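PDB 2P2W: citrate synthase from Thermotoga maritima, which probably catalyses the condensation of oxaloacetate with acetyl-CoA and water to give citrate and CoA, a step of the tricarboxylic acid cycle. Local coordinates for residues V235-C238 with L239-R243. Residues are numbered along the deposited sequence; the frame is centred on the assembly and turned at random.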
# COMPACT_ATOMS: atom_id res chain seq x y z
N VAL A 235 -3.63 -20.32 -27.41
CA VAL A 235 -4.82 -20.24 -26.56
C VAL A 235 -5.21 -21.61 -26.01
O VAL A 235 -5.47 -21.74 -24.81
CB VAL A 235 -6.02 -19.63 -27.34
CG1 VAL A 235 -7.28 -19.70 -26.49
CG2 VAL A 235 -5.71 -18.18 -27.70
N GLN A 236 -5.23 -22.62 -26.87
CA GLN A 236 -5.58 -23.97 -26.43
C GLN A 236 -4.61 -24.46 -25.36
O GLN A 236 -5.01 -25.10 -24.39
CB GLN A 236 -5.60 -24.93 -27.61
CG GLN A 236 -6.80 -24.76 -28.52
CD GLN A 236 -8.12 -24.81 -27.75
OE1 GLN A 236 -8.33 -25.71 -26.93
NE2 GLN A 236 -9.00 -23.86 -28.01
N LYS A 237 -3.33 -24.14 -25.55
CA LYS A 237 -2.29 -24.51 -24.60
C LYS A 237 -2.55 -23.85 -23.25
O LYS A 237 -2.41 -24.48 -22.20
CB LYS A 237 -0.92 -24.07 -25.12
CG LYS A 237 0.20 -24.14 -24.09
CD LYS A 237 1.41 -23.34 -24.55
CE LYS A 237 2.71 -23.92 -24.02
NZ LYS A 237 3.80 -22.90 -23.97
N CYS A 238 -2.93 -22.58 -23.29
CA CYS A 238 -3.22 -21.83 -22.07
C CYS A 238 -4.40 -22.44 -21.31
O CYS A 238 -4.37 -22.53 -20.08
CB CYS A 238 -3.53 -20.37 -22.41
SG CYS A 238 -2.05 -19.37 -22.69
N LEU A 239 -5.42 -22.87 -22.03
CA LEU A 239 -6.58 -23.48 -21.40
C LEU A 239 -6.20 -24.77 -20.69
O LEU A 239 -6.64 -25.03 -19.56
CB LEU A 239 -7.67 -23.75 -22.45
CG LEU A 239 -8.21 -22.49 -23.14
CD1 LEU A 239 -9.29 -22.88 -24.15
CD2 LEU A 239 -8.78 -21.54 -22.09
N LYS A 240 -5.38 -25.58 -21.35
CA LYS A 240 -4.94 -26.85 -20.78
C LYS A 240 -4.08 -26.65 -19.53
O LYS A 240 -4.24 -27.36 -18.53
CB LYS A 240 -4.14 -27.65 -21.81
CG LYS A 240 -3.25 -28.72 -21.21
CD LYS A 240 -2.09 -29.07 -22.14
CE LYS A 240 -0.80 -29.28 -21.36
NZ LYS A 240 0.41 -28.95 -22.18
N GLU A 241 -3.16 -25.69 -19.59
CA GLU A 241 -2.27 -25.41 -18.47
C GLU A 241 -2.91 -24.49 -17.44
O GLU A 241 -2.33 -24.23 -16.38
CB GLU A 241 -0.99 -24.74 -18.96
CG GLU A 241 -0.13 -25.60 -19.86
CD GLU A 241 1.01 -24.82 -20.48
OE1 GLU A 241 0.97 -23.57 -20.42
OE2 GLU A 241 1.92 -25.45 -21.05
N LYS A 242 -4.11 -24.00 -17.74
CA LYS A 242 -4.81 -23.09 -16.85
C LYS A 242 -3.93 -21.85 -16.64
O LYS A 242 -3.82 -21.33 -15.54
CB LYS A 242 -5.09 -23.77 -15.50
CG LYS A 242 -6.09 -24.92 -15.60
CD LYS A 242 -6.40 -25.49 -14.22
CE LYS A 242 -7.52 -26.53 -14.29
NZ LYS A 242 -8.20 -26.71 -12.97
N ARG A 243 -3.30 -21.41 -17.73
CA ARG A 243 -2.44 -20.24 -17.69
C ARG A 243 -3.29 -19.01 -17.98
O ARG A 243 -4.10 -19.01 -18.90
CB ARG A 243 -1.33 -20.35 -18.74
CG ARG A 243 -0.46 -19.11 -18.88
CD ARG A 243 0.62 -19.28 -19.94
NE ARG A 243 1.25 -18.00 -20.29
CZ ARG A 243 2.23 -17.87 -21.17
NH1 ARG A 243 2.72 -18.93 -21.79
NH2 ARG A 243 2.73 -16.67 -21.43
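Leu239 sits one helical turn beyond Val235, and its N donates to Val235 O at 3.0 Å. With CG beside its own backbone N (chi1 -63°), the side chain leans back along the helix, bringing CG to 3.3 Å from Val235 O. The CD1 methyl then lies 4.0 Å from Gln236 NE2, the apolar branch meeting an amide nitrogen hydrogen-bonded to Tyr286 OH. Val235 itself packs on Leu283, Tyr286 and Ile287 of helix 275-289, and Leu239 reaches the loop residues Ile292 and Lys293. Lys240 repeats the helical bond, its N to Gln236 O, and so does Glu241, whose N binds Lys237 O at 3.0 Å. The Glu241 side chain crosses that of Lys237 at a slant, and its OE2 lies 3.4 Å from Lys237 CE but 4.3 Å from Lys237 NZ, too far for a salt bridge, while its link to Lys240 NZ is a long one.

How a helix is terminated is well illustrated here by a Schellman motif, with Lys242 as the C' residue at positive phi (60°). Its N makes a weak bond to Leu239 O, and the positive phi turns the chain so that Arg243 N points at Cys238 O, to which it donates at 2.8 Å. The Arg243 chain, extended from CG to NE, runs past the buried thiol, CD lying 3.8 Å from Cys238 SG; beyond it, the guanidinium forms a salt bridge with Glu224, while Cys238 also touches Ile245.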